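Local coordinates for kinetochore protein mis18 (Schizosaccharomyces pombe, PDB 5J6P), which acts within the CENP-A recruiting complex to maintain kinetochore factors and keeps central-core centromeric histones deacetylated, this chain being the protein's zinc-binding Yippee/Mis18 domain, at residues E39-T47 with S59-I70. Numbering follows the deposited sequence.
Sequences ENSVRVEDT and SELSCTRCNEVI. With ZN (zinc ion), chain D.
Arg43 reaches over Ser62 to the zinc-binding turn, where its NH2 donates to Asn67 OD1 (2.9 Å), in the plane of that amide carbonyl but with the guanidinium and amide planes turned 50° apart. Its CG stands anti to the backbone N (chi1 -175°) and the chain bends at chi3, which brings Arg43 NH1 back to Glu45 OE2 (3.1 Å), a salt bridge on the carboxylate's syn lone pair. Ser62 OG also lies very close to this oxygen, too close for the bond length to be trusted. With an alanine in place of Arg43, the Glu45 carboxylate would probably lose its charge partner and Asn67 its tether to the strand. On the other face, Val42 CG1 packs against Leu61 CD2 (3.5 Å), and its CG2 against Ile70 CD1. Beneath the side chains, Arg43 and Ser62 form an antiparallel hydrogen-bonded pair, Arg43 N to Ser62 O and Ser62 N to Arg43 O both 2.9 Å. Farther along, Thr64 OG1 donates a hydrogen bond to Asn40 O (2.7 Å) just after Cys63, which with Cys66, Cys9 and Cys12 forms the zinc site. The hairpin of strands 42-50 and 57-63 ends the six-stranded sheet, strand 69-76 following next, while Tyr88 and Phe90 of strand 88-91 adjoin the Val42-Leu61-Ile70 cluster.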
loop_
_atom_site.group_PDB
_atom_site.type_symbol
_atom_site.label_atom_id
_atom_site.label_comp_id
_atom_site.label_asym_id
_atom_site.label_seq_id
_atom_site.Cartn_x
_atom_site.Cartn_y
_atom_site.Cartn_z
ATOM N N GLU A 39 1.189 1.027 -13.567
ATOM C CA GLU A 39 1.572 1.647 -14.824
ATOM C C GLU A 39 2.392 2.907 -14.646
ATOM O O GLU A 39 3.574 2.947 -15.038
ATOM C CB GLU A 39 0.376 1.910 -15.729
ATOM C CG GLU A 39 0.194 0.818 -16.775
ATOM C CD GLU A 39 -1.083 0.992 -17.565
ATOM O OE1 GLU A 39 -1.390 2.154 -17.933
ATOM O OE2 GLU A 39 -1.777 -0.029 -17.807
ATOM N N ASN A 40 1.821 3.926 -14.028
ATOM C CA ASN A 40 2.605 5.135 -13.948
ATOM C C ASN A 40 3.487 5.253 -12.691
ATOM O O ASN A 40 4.072 6.311 -12.459
ATOM C CB ASN A 40 1.725 6.342 -14.254
ATOM C CG ASN A 40 1.342 6.400 -15.732
ATOM O OD1 ASN A 40 0.161 6.476 -16.080
ATOM N ND2 ASN A 40 2.345 6.318 -16.613
ATOM N N SER A 41 3.688 4.156 -11.947
ATOM C CA SER A 41 4.485 4.230 -10.731
ATOM C C SER A 41 6.000 4.366 -10.922
ATOM O O SER A 41 6.713 4.663 -9.965
ATOM C CB SER A 41 4.245 3.017 -9.864
ATOM O OG SER A 41 4.689 1.858 -10.522
ATOM N N VAL A 42 6.503 4.181 -12.134
ATOM C CA VAL A 42 7.910 3.834 -12.295
ATOM C C VAL A 42 8.428 4.305 -13.642
ATOM O O VAL A 42 7.714 4.188 -14.642
ATOM C CB VAL A 42 8.049 2.297 -12.017
ATOM C CG1 VAL A 42 8.589 1.501 -13.181
ATOM C CG2 VAL A 42 8.845 2.063 -10.756
ATOM N N ARG A 43 9.650 4.846 -13.640
ATOM C CA ARG A 43 10.317 5.417 -14.836
ATOM C C ARG A 43 11.624 4.674 -15.087
ATOM O O ARG A 43 12.388 4.446 -14.153
ATOM C CB ARG A 43 10.646 6.889 -14.571
ATOM C CG ARG A 43 11.245 7.720 -15.717
ATOM C CD ARG A 43 11.903 9.039 -15.252
ATOM N NE ARG A 43 11.083 9.651 -14.207
ATOM C CZ ARG A 43 11.479 10.055 -12.995
ATOM N NH1 ARG A 43 12.741 10.044 -12.604
ATOM N NH2 ARG A 43 10.570 10.556 -12.164
ATOM N N VAL A 44 11.886 4.303 -16.342
ATOM C CA VAL A 44 13.151 3.672 -16.738
ATOM C C VAL A 44 14.055 4.792 -17.227
ATOM O O VAL A 44 13.694 5.472 -18.165
ATOM C CB VAL A 44 12.932 2.691 -17.905
ATOM C CG1 VAL A 44 14.218 1.954 -18.234
ATOM C CG2 VAL A 44 11.848 1.673 -17.576
ATOM N N GLU A 45 15.214 4.994 -16.617
ATOM C CA GLU A 45 16.137 6.057 -17.057
ATOM C C GLU A 45 16.941 5.578 -18.280
ATOM O O GLU A 45 17.388 4.447 -18.298
ATOM C CB GLU A 45 17.108 6.459 -15.935
ATOM C CG GLU A 45 16.504 6.702 -14.550
ATOM C CD GLU A 45 15.470 7.826 -14.500
ATOM O OE1 GLU A 45 15.441 8.708 -15.384
ATOM O OE2 GLU A 45 14.682 7.839 -13.542
ATOM N N ASP A 46 17.175 6.447 -19.267
ATOM C CA ASP A 46 17.776 6.022 -20.586
ATOM C C ASP A 46 19.313 5.780 -20.653
ATOM O O ASP A 46 19.793 5.305 -21.657
ATOM C CB ASP A 46 17.288 6.884 -21.788
ATOM C CG ASP A 46 16.908 8.311 -21.400
ATOM O OD1 ASP A 46 17.753 9.001 -20.763
ATOM O OD2 ASP A 46 15.761 8.723 -21.734
ATOM N N THR A 47 20.066 6.122 -19.614
ATOM C CA THR A 47 21.392 5.554 -19.396
ATOM C C THR A 47 21.305 4.022 -19.200
ATOM O O THR A 47 20.373 3.523 -18.556
ATOM C CB THR A 47 22.040 6.111 -18.101
ATOM O OG1 THR A 47 21.710 7.497 -17.945
ATOM C CG2 THR A 47 23.600 5.884 -18.038
ATOM N N SER A 59 19.086 -0.610 -16.981
ATOM C CA SER A 59 18.707 0.780 -16.824
ATOM C C SER A 59 18.088 0.941 -15.431
ATOM O O SER A 59 17.368 0.057 -14.963
ATOM C CB SER A 59 17.725 1.156 -17.915
ATOM O OG SER A 59 18.414 1.266 -19.146
ATOM N N GLU A 60 18.384 2.055 -14.770
ATOM C CA GLU A 60 17.820 2.363 -13.458
ATOM C C GLU A 60 16.298 2.591 -13.458
ATOM O O GLU A 60 15.780 3.159 -14.410
ATOM C CB GLU A 60 18.501 3.584 -12.921
ATOM C CG GLU A 60 19.901 3.290 -12.421
ATOM C CD GLU A 60 20.542 4.499 -11.772
ATOM O OE1 GLU A 60 20.292 5.630 -12.274
ATOM O OE2 GLU A 60 21.279 4.305 -10.773
ATOM N N LEU A 61 15.606 2.106 -12.404
ATOM C CA LEU A 61 14.174 2.388 -12.157
ATOM C C LEU A 61 13.980 3.426 -11.055
ATOM O O LEU A 61 14.494 3.241 -9.927
ATOM C CB LEU A 61 13.446 1.157 -11.669
ATOM C CG LEU A 61 12.901 0.098 -12.590
ATOM C CD1 LEU A 61 12.172 -0.940 -11.741
ATOM C CD2 LEU A 61 11.983 0.749 -13.607
ATOM N N SER A 62 13.184 4.461 -11.362
ATOM C CA SER A 62 12.855 5.576 -10.436
ATOM C C SER A 62 11.354 5.636 -10.058
ATOM O O SER A 62 10.531 5.320 -10.908
ATOM C CB SER A 62 13.237 6.871 -11.116
ATOM O OG SER A 62 14.641 6.946 -11.348
ATOM N N CYS A 63 11.044 6.060 -8.836
ATOM C CA CYS A 63 9.664 6.260 -8.413
ATOM C C CYS A 63 9.140 7.587 -8.955
ATOM O O CYS A 63 9.522 8.658 -8.483
ATOM C CB CYS A 63 9.560 6.235 -6.887
ATOM S SG CYS A 63 8.140 7.133 -6.220
ATOM N N THR A 64 8.268 7.503 -9.953
ATOM C CA THR A 64 7.721 8.695 -10.632
ATOM C C THR A 64 7.280 9.821 -9.721
ATOM O O THR A 64 7.290 10.959 -10.146
ATOM C CB THR A 64 6.465 8.391 -11.419
ATOM O OG1 THR A 64 5.655 7.536 -10.615
ATOM C CG2 THR A 64 6.815 7.736 -12.729
ATOM N N ARG A 65 6.874 9.507 -8.497
ATOM C CA ARG A 65 6.559 10.525 -7.512
ATOM C C ARG A 65 7.771 11.129 -6.776
ATOM O O ARG A 65 7.909 12.339 -6.774
ATOM C CB ARG A 65 5.554 9.978 -6.496
ATOM C CG ARG A 65 5.163 11.007 -5.456
ATOM C CD ARG A 65 3.829 10.749 -4.825
ATOM N NE ARG A 65 2.773 11.139 -5.750
ATOM C CZ ARG A 65 1.799 10.336 -6.177
ATOM N NH1 ARG A 65 1.681 9.044 -5.747
ATOM N NH2 ARG A 65 0.912 10.846 -7.038
ATOM N N CYS A 66 8.580 10.293 -6.136
ATOM C CA CYS A 66 9.659 10.776 -5.282
ATOM C C CYS A 66 11.018 10.749 -5.969
ATOM O O CYS A 66 12.042 11.022 -5.342
ATOM C CB CYS A 66 9.715 9.967 -3.984
ATOM S SG CYS A 66 10.701 8.456 -4.087
ATOM N N ASN A 67 11.029 10.422 -7.256
ATOM C CA ASN A 67 12.309 10.378 -8.024
ATOM C C ASN A 67 13.441 9.495 -7.469
ATOM O O ASN A 67 14.521 9.528 -7.966
ATOM C CB ASN A 67 12.858 11.783 -8.226
ATOM C CG ASN A 67 11.888 12.673 -8.953
ATOM O OD1 ASN A 67 11.312 12.294 -9.969
ATOM N ND2 ASN A 67 11.686 13.863 -8.428
ATOM N N GLU A 68 13.184 8.689 -6.462
ATOM C CA GLU A 68 14.194 7.874 -5.890
ATOM C C GLU A 68 14.485 6.695 -6.829
ATOM O O GLU A 68 13.602 6.170 -7.510
ATOM C CB GLU A 68 13.709 7.367 -4.532
ATOM C CG GLU A 68 14.821 6.918 -3.609
ATOM C CD GLU A 68 15.509 8.065 -2.892
ATOM O OE1 GLU A 68 15.600 9.166 -3.443
ATOM O OE2 GLU A 68 15.971 7.859 -1.760
ATOM N N VAL A 69 15.752 6.313 -6.871
ATOM C CA VAL A 69 16.180 5.160 -7.592
ATOM C C VAL A 69 15.907 4.000 -6.650
ATOM O O VAL A 69 16.446 3.935 -5.532
ATOM C CB VAL A 69 17.659 5.272 -8.038
ATOM C CG1 VAL A 69 18.156 3.971 -8.644
ATOM C CG2 VAL A 69 17.794 6.368 -9.082
ATOM N N ILE A 70 15.033 3.115 -7.122
ATOM C CA ILE A 70 14.481 2.015 -6.331
ATOM C C ILE A 70 14.730 0.656 -6.952
ATOM O O ILE A 70 14.367 -0.356 -6.367
ATOM C CB ILE A 70 12.930 2.156 -6.119
ATOM C CG1 ILE A 70 12.185 2.207 -7.446
ATOM C CG2 ILE A 70 12.593 3.383 -5.279
ATOM C CD1 ILE A 70 10.692 2.206 -7.279
HETATM ZN ZN ZN D . 8.871 7.305 -4.127
#